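Local coordinates for computational designed protein based on evolution (Synthetic construct, PDB 6JCC), which adopts the all-helical fold of a caspase recruitment domain as a computational design, with no established biological activity of its own, at residues 2-5 with 6-10; 29-32 with 33-36; 60-63 with 64-67. All coordinates share one frame; numbering follows the deposited sequence. Where two conformers were deposited one is given.

Interaction 1: residues 2-5 with 6-10; sequences HHMT and PEQRE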
loop_
_atom_site.group_PDB
_atom_site.type_symbol
_atom_site.label_atom_id
_atom_site.label_comp_id
_atom_site.label_asym_id
_atom_site.label_seq_id
_atom_site.Cartn_x
_atom_site.Cartn_y
_atom_site.Cartn_z
ATOM N N HIS A 2 -2.245 11.422 -9.649
ATOM C CA HIS A 2 -2.153 12.863 -9.437
ATOM C C HIS A 2 -0.724 13.221 -9.041
ATOM O O HIS A 2 0.005 12.395 -8.506
ATOM C CB HIS A 2 -3.151 13.254 -8.341
ATOM C CG HIS A 2 -3.421 14.723 -8.240
ATOM N ND1 HIS A 2 -2.553 15.598 -7.625
ATOM C CD2 HIS A 2 -4.465 15.471 -8.665
ATOM C CE1 HIS A 2 -3.058 16.818 -7.666
ATOM N NE2 HIS A 2 -4.221 16.768 -8.288
ATOM N N HIS A 3 -0.327 14.457 -9.311
ATOM C CA HIS A 3 0.966 14.960 -8.880
ATOM C C HIS A 3 1.157 14.812 -7.368
ATOM O O HIS A 3 0.228 15.020 -6.608
ATOM C CB HIS A 3 1.081 16.435 -9.239
ATOM C CG HIS A 3 2.416 17.020 -8.923
ATOM N ND1 HIS A 3 2.655 17.740 -7.776
ATOM C CD2 HIS A 3 3.588 16.973 -9.595
ATOM C CE1 HIS A 3 3.917 18.123 -7.760
ATOM N NE2 HIS A 3 4.506 17.668 -8.849
ATOM N N MET A 4 2.369 14.473 -6.938
ATOM C CA MET A 4 2.676 14.372 -5.516
ATOM C C MET A 4 3.798 15.316 -5.132
ATOM O O MET A 4 4.771 15.448 -5.865
ATOM C CB MET A 4 3.133 12.965 -5.164
ATOM C CG MET A 4 2.197 11.856 -5.577
ATOM S SD MET A 4 3.027 10.264 -5.454
ATOM C CE MET A 4 3.089 10.157 -3.671
ATOM N N THR A 5 3.661 15.949 -3.972
ATOM C CA THR A 5 4.733 16.755 -3.386
ATOM C C THR A 5 5.684 15.847 -2.598
ATOM O O THR A 5 5.317 14.716 -2.261
ATOM C CB THR A 5 4.190 17.844 -2.440
ATOM O OG1 THR A 5 3.571 17.234 -1.304
ATOM C CG2 THR A 5 3.183 18.747 -3.151
ATOM N N PRO A 6 6.907 16.332 -2.295
ATOM C CA PRO A 6 7.812 15.537 -1.454
ATOM C C PRO A 6 7.283 15.200 -0.064
ATOM O O PRO A 6 7.556 14.112 0.437
ATOM C CB PRO A 6 9.059 16.415 -1.353
ATOM C CG PRO A 6 9.053 17.193 -2.615
ATOM C CD PRO A 6 7.606 17.494 -2.878
ATOM N N GLU A 7 6.526 16.111 0.542
ATOM C CA GLU A 7 5.898 15.833 1.827
ATOM C C GLU A 7 4.905 14.676 1.704
ATOM O O GLU A 7 4.896 13.773 2.533
ATOM C CB GLU A 7 5.198 17.072 2.379
ATOM C CG GLU A 7 4.608 16.847 3.761
ATOM C CD GLU A 7 4.226 18.132 4.459
ATOM O OE1 GLU A 7 3.346 18.841 3.934
ATOM O OE2 GLU A 7 4.796 18.418 5.531
ATOM N N GLN A 8 4.076 14.742 0.666
ATOM C CA GLN A 8 3.107 13.672 0.385
ATOM C C GLN A 8 3.776 12.312 0.129
ATOM O O GLN A 8 3.330 11.273 0.632
ATOM C CB GLN A 8 2.253 14.084 -0.806
ATOM C CG GLN A 8 1.227 13.065 -1.253
ATOM C CD GLN A 8 0.274 13.631 -2.286
ATOM O OE1 GLN A 8 0.505 14.708 -2.844
ATOM N NE2 GLN A 8 -0.808 12.912 -2.540
ATOM N N ARG A 9 4.846 12.324 -0.656
ATOM C CA ARG A 9 5.644 11.120 -0.912
ATOM C C ARG A 9 6.181 10.543 0.392
ATOM O O ARG A 9 6.048 9.347 0.649
ATOM C CB ARG A 9 6.817 11.464 -1.828
ATOM C CG ARG A 9 7.742 10.307 -2.188
ATOM C CD ARG A 9 9.063 10.854 -2.695
ATOM N NE ARG A 9 10.017 9.815 -3.080
ATOM C CZ ARG A 9 10.055 9.188 -4.259
ATOM N NH1 ARG A 9 9.170 9.456 -5.223
ATOM N NH2 ARG A 9 10.991 8.265 -4.473
ATOM N N GLU A 10 6.788 11.409 1.202
ATOM C CA GLU A 10 7.342 11.023 2.498
ATOM C C GLU A 10 6.278 10.402 3.407
ATOM O O GLU A 10 6.513 9.363 4.018
ATOM C CB GLU A 10 7.994 12.233 3.180
HETATM O O HOH W 1 -1.846 13.805 -4.864
#

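Interaction 2: residues 29-32 with 33-36; sequences LEEP and LRRG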
loop_
_atom_site.group_PDB
_atom_site.type_symbol
_atom_site.label_atom_id
_atom_site.label_comp_id
_atom_site.label_asym_id
_atom_site.label_seq_id
_atom_site.Cartn_x
_atom_site.Cartn_y
_atom_site.Cartn_z
ATOM N N LEU A 29 -3.778 -6.424 0.082
ATOM C CA LEU A 29 -3.617 -6.434 -1.378
ATOM C C LEU A 29 -4.399 -7.550 -2.087
ATOM O O LEU A 29 -4.156 -7.810 -3.265
ATOM C CB LEU A 29 -2.127 -6.539 -1.731
ATOM C CG LEU A 29 -1.267 -5.331 -1.360
ATOM C CD1 LEU A 29 0.208 -5.701 -1.383
ATOM C CD2 LEU A 29 -1.539 -4.157 -2.289
ATOM N N GLU A 30 -5.346 -8.182 -1.392
ATOM C CA GLU A 30 -6.158 -9.272 -1.953
ATOM C C GLU A 30 -6.686 -8.987 -3.346
ATOM O O GLU A 30 -6.408 -9.729 -4.280
ATOM C CB GLU A 30 -7.365 -9.571 -1.061
ATOM C CG GLU A 30 -7.177 -10.711 -0.098
ATOM C CD GLU A 30 -8.504 -11.206 0.415
ATOM O OE1 GLU A 30 -9.192 -10.438 1.113
ATOM O OE2 GLU A 30 -8.864 -12.352 0.098
ATOM N N GLU A 31 -7.455 -7.911 -3.471
ATOM C CA GLU A 31 -8.115 -7.610 -4.732
ATOM C C GLU A 31 -7.130 -7.282 -5.852
ATOM O O GLU A 31 -7.248 -7.840 -6.936
ATOM C CB GLU A 31 -9.178 -6.515 -4.572
ATOM C CG GLU A 31 -10.021 -6.299 -5.817
ATOM C CD GLU A 31 -10.829 -7.530 -6.198
ATOM O OE1 GLU A 31 -11.316 -8.232 -5.292
ATOM O OE2 GLU A 31 -10.981 -7.805 -7.401
ATOM N N PRO A 32 -6.150 -6.396 -5.600
ATOM C CA PRO A 32 -5.153 -6.166 -6.647
ATOM C C PRO A 32 -4.366 -7.421 -7.048
ATOM O O PRO A 32 -4.031 -7.573 -8.211
ATOM C CB PRO A 32 -4.222 -5.106 -6.049
ATOM C CG PRO A 32 -4.903 -4.560 -4.858
ATOM C CD PRO A 32 -6.081 -5.396 -4.519
ATOM N N LEU A 33 -4.099 -8.312 -6.095
ATOM C CA LEU A 33 -3.439 -9.588 -6.402
ATOM C C LEU A 33 -4.291 -10.474 -7.318
ATOM O O LEU A 33 -3.772 -11.075 -8.251
ATOM C CB LEU A 33 -3.056 -10.352 -5.127
ATOM C CG LEU A 33 -1.844 -9.804 -4.364
ATOM C CD1 LEU A 33 -1.818 -10.314 -2.930
ATOM C CD2 LEU A 33 -0.537 -10.140 -5.069
ATOM N N ARG A 34 -5.595 -10.536 -7.063
ATOM C CA ARG A 34 -6.519 -11.266 -7.943
ATOM C C ARG A 34 -6.609 -10.682 -9.335
ATOM O O ARG A 34 -6.954 -11.384 -10.272
ATOM C CB ARG A 34 -7.931 -11.254 -7.390
ATOM C CG ARG A 34 -8.101 -12.045 -6.135
ATOM C CD ARG A 34 -9.559 -12.073 -5.727
ATOM N NE ARG A 34 -9.649 -12.326 -4.303
ATOM C CZ ARG A 34 -10.766 -12.335 -3.596
ATOM N NH1 ARG A 34 -11.937 -12.104 -4.173
ATOM N NH2 ARG A 34 -10.701 -12.583 -2.295
ATOM N N ARG A 35 -6.342 -9.383 -9.440
ATOM C CA ARG A 35 -6.384 -8.657 -10.705
ATOM C C ARG A 35 -4.998 -8.465 -11.345
ATOM O O ARG A 35 -4.832 -7.637 -12.242
ATOM C CB ARG A 35 -7.115 -7.327 -10.480
ATOM C CG ARG A 35 -8.581 -7.555 -10.139
ATOM C CD ARG A 35 -9.231 -6.417 -9.386
ATOM N NE ARG A 35 -9.273 -5.188 -10.159
ATOM C CZ ARG A 35 -10.287 -4.317 -10.197
ATOM N NH1 ARG A 35 -10.163 -3.239 -10.955
ATOM N NH2 ARG A 35 -11.424 -4.503 -9.514
ATOM N N GLY A 36 -4.012 -9.244 -10.896
ATOM C CA GLY A 36 -2.699 -9.300 -11.532
ATOM C C GLY A 36 -1.805 -8.082 -11.376
ATOM O O GLY A 36 -0.984 -7.819 -12.251
#

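Interaction 3: residues 60-63 with 64-67; sequences IDFI and LKLS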
loop_
_atom_site.group_PDB
_atom_site.type_symbol
_atom_site.label_atom_id
_atom_site.label_comp_id
_atom_site.label_asym_id
_atom_site.label_seq_id
_atom_site.Cartn_x
_atom_site.Cartn_y
_atom_site.Cartn_z
ATOM N N ILE A 60 5.614 1.006 -3.083
ATOM C CA ILE A 60 4.984 2.226 -3.613
ATOM C C ILE A 60 4.746 2.170 -5.132
ATOM O O ILE A 60 3.748 2.696 -5.617
ATOM C CB ILE A 60 5.769 3.509 -3.214
ATOM C CG1 ILE A 60 4.922 4.764 -3.469
ATOM C CG2 ILE A 60 7.112 3.593 -3.932
ATOM C CD1 ILE A 60 5.511 6.035 -2.894
ATOM N N ASP A 61 5.654 1.531 -5.872
ATOM C CA ASP A 61 5.507 1.383 -7.330
ATOM C C ASP A 61 4.207 0.687 -7.707
ATOM O O ASP A 61 3.549 1.070 -8.670
ATOM C CB ASP A 61 6.679 0.594 -7.926
ATOM C CG ASP A 61 7.972 1.376 -7.933
ATOM O OD1 ASP A 61 7.937 2.618 -7.822
ATOM O OD2 ASP A 61 9.035 0.744 -8.076
ATOM N N PHE A 62 3.844 -0.329 -6.938
ATOM C CA PHE A 62 2.621 -1.086 -7.190
ATOM C C PHE A 62 1.389 -0.348 -6.680
ATOM O O PHE A 62 0.343 -0.364 -7.334
ATOM C CB PHE A 62 2.749 -2.483 -6.591
ATOM C CG PHE A 62 3.899 -3.254 -7.164
ATOM C CD1 PHE A 62 3.793 -3.835 -8.421
ATOM C CD2 PHE A 62 5.105 -3.355 -6.477
ATOM C CE1 PHE A 62 4.856 -4.532 -8.974
ATOM C CE2 PHE A 62 6.173 -4.052 -7.025
ATOM C CZ PHE A 62 6.049 -4.639 -8.276
ATOM N N ILE A 63 1.528 0.328 -5.542
ATOM C CA ILE A 63 0.456 1.162 -4.986
ATOM C C ILE A 63 0.021 2.238 -5.989
ATOM O O ILE A 63 -1.172 2.482 -6.159
ATOM C CB ILE A 63 0.882 1.812 -3.640
ATOM C CG1 ILE A 63 1.155 0.749 -2.558
ATOM C CG2 ILE A 63 -0.151 2.814 -3.139
ATOM C CD1 ILE A 63 -0.013 -0.144 -2.189
ATOM N N LEU A 64 0.983 2.859 -6.667
ATOM C CA LEU A 64 0.665 3.915 -7.632
ATOM C C LEU A 64 0.054 3.413 -8.949
ATOM O O LEU A 64 -0.463 4.220 -9.721
ATOM C CB LEU A 64 1.890 4.801 -7.892
ATOM C CG LEU A 64 2.371 5.594 -6.670
ATOM C CD1 LEU A 64 3.660 6.326 -7.009
ATOM C CD2 LEU A 64 1.328 6.575 -6.151
ATOM N N LYS A 65 0.093 2.099 -9.192
ATOM C CA LYS A 65 -0.583 1.486 -10.341
ATOM C C LYS A 65 -2.004 0.992 -10.037
ATOM O O LYS A 65 -2.671 0.468 -10.931
ATOM C CB LYS A 65 0.264 0.333 -10.897
ATOM C CG LYS A 65 1.605 0.792 -11.446
ATOM C CD LYS A 65 2.253 -0.237 -12.359
ATOM C CE LYS A 65 2.687 -1.483 -11.608
ATOM N NZ LYS A 65 3.569 -2.336 -12.453
ATOM N N LEU A 66 -2.479 1.163 -8.801
ATOM C CA LEU A 66 -3.826 0.715 -8.438
ATOM C C LEU A 66 -4.898 1.484 -9.206
ATOM O O LEU A 66 -4.797 2.698 -9.376
ATOM C CB LEU A 66 -4.082 0.894 -6.938
ATOM C CG LEU A 66 -3.251 0.069 -5.953
ATOM C CD1 LEU A 66 -3.380 0.643 -4.549
ATOM C CD2 LEU A 66 -3.651 -1.396 -5.960
ATOM N N SER A 67 -5.926 0.769 -9.655
ATOM C CA SER A 67 -7.128 1.401 -10.190
ATOM C C SER A 67 -7.927 1.989 -9.023
ATOM O O SER A 67 -7.662 1.653 -7.866
ATOM C CB SER A 67 -7.980 0.379 -10.934
ATOM O OG SER A 67 -8.618 -0.502 -10.029
#

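Interaction 1: residues 2-5 with 6-10
T5 stands at the entrance to helix 6-22 and meets the first turn with both its oxygens, O and OG1. Up to T5 the chain is extended, with psi near 150° from H2 onward; from P6 it coils into helix, so the two segments form one continuous bend. R9 N donates to T5 O at 2.9 Å, the first i to i+4 bond of the helix. The side chain of T5 adds a second grip: Q8 N donates to T5 OG1 at 3.2 Å, with a nearly straight N-H...O angle of 164°. For this T5 turns OG1 into the crowded position between its own N and carbonyl carbon (chi1 66°), where it faces the amide of Q8. P6 follows the cap and has no N-H to satisfy.

Q8 then reaches back alongside the extended loop. In one of its two conformers, the one described, its extended side chain crosses T5 at about a right angle and lays OE1 3.5 Å from M4 CA. In this same conformer Q8 NE2 donates to a water 2.7 Å away, and that water donates to H3 O; NE2 is also hydrogen-bonded to Y93 O. H3 O accepts a further bond from H2 ND1 (3.0 Å), made in the carbonyl plane on a lone pair and with the oxygen close to the imidazole plane. M4, bent at chi3, brings its methyl CE to 3.9 Å from R9 CA, and its side chain also touches L64 and P95. The geometry is that of a classic threonine N-cap with proline in the first helical position.

Interaction 2: residues 29-32 with 33-36
A Schellman motif ends the short helix 30-34: G36, with positive phi, lets its N bond L33 O, while L37 N turns back to P32 O. Across the two segments the turns are held by L33 N to L29 O (2.9 Å) and R34 N to E30 O. R35 N donates to E31 O at a bent 136° and, weakly, to P32 O, as the coil tightens before leaving helical geometry.

Outside the backbone, two acids pair with two arginines. E30 and R34 run alongside each other in the same direction, and R34 NH2 bonds E30 OE2 at 3.0 Å in a salt bridge. The arginine meets that oxygen from above the carboxylate plane, the two planar groups standing 81° apart. E31 folds the other way: CG is anti to the backbone N (chi1 -172°) and the chain bends at chi2, laying the carboxylate over the aliphatic part of R35. E31 OE2 comes to 3.0 Å from R35 CD and makes a long salt bridge of 3.9 Å with R35 NH2, the oxygen lying at the guanidinium edge. OE1 of E31 stays 4.1 Å from R34 NH1, a matter of charge alone. R35's stronger partner is E70, which takes its NE in a salt bridge. On the other face L33 CD1 packs 4.0 Å from L29 CB, and both leucines touch L43.

With an alanine at E31, R35 would probably lose the acid alongside its chain and be left to E70, while R34 would lose a nearby negative charge. E30 and E31, with E70 beyond them, probably offset the charges of R34 and R35 on this exposed flank.

Interaction 3: residues 60-63 with 64-67
I60 to L66 is the C-terminal end of helix 52-63 running into a loop, a local contact in which a type I beta turn from I63 to L66 leads on toward helix 68-80. An i to i+4 bond joins L64 N to I60 O at 3.0 Å. The bonds that follow span three residues: K65 N donates to F62 O and L66 N to I63 O (3.2 Å), each reaching its oxygen from above the carbonyl plane, not on a lone pair. The latter is the bond that defines the turn, and it is fairly straight, 162° at the hydrogen.

The side chains follow the same i to i+3 and i+4 spacing. I60 and L64 extend next to one another with a shared heading, I60 CG1 4.1 Å from L64 CD1; the first torsion of I60 sets CG1 anti to the backbone N (chi1 -166°), beside its carbonyl carbon and on the side where L64 comes up. I63 and L66 pair alike through I63 CG2 and L66 CD1, again at 4.1 Å. L66 CG and CD1 both come close to I63 O, CG at 3.2 Å. K65 CG lies 3.4 Å from D61 O, and the bend at chi3 brings K65 CE to 4.1 Å from F62 CD1, oblique to the ring.

S67, ending the loop, caps helix 68-80 with its side chain, and its N bonds E70. I60, I63 and L66 are buried, while L64, partly exposed, touches P95. I60 touches L12, L13 and L16 of helix 6-22, I63 meets L16 as well, and both I63 and L66 lie against L74 of helix 68-80.

Interaction 3 lies between the other two. Its centre is about 14 Å from that of interaction 1 and about 11 Å from that of interaction 2, whereas interactions 1 and 2 are about 25 Å apart between centres, on opposite sides of the chain's centre, and do not touch. Toward interaction 1 the link is packing of M4 on L64, closest at M4 SD to L64 CD2, 4.1 Å. Toward interaction 2 it is wider: P32 CG rests 3.6 Å from L66 CD2, and L29 CD2 lies 4.3 Å from I63 CD1. E70 also joins interactions 2 and 3, pairing with R35 and with the N of S67.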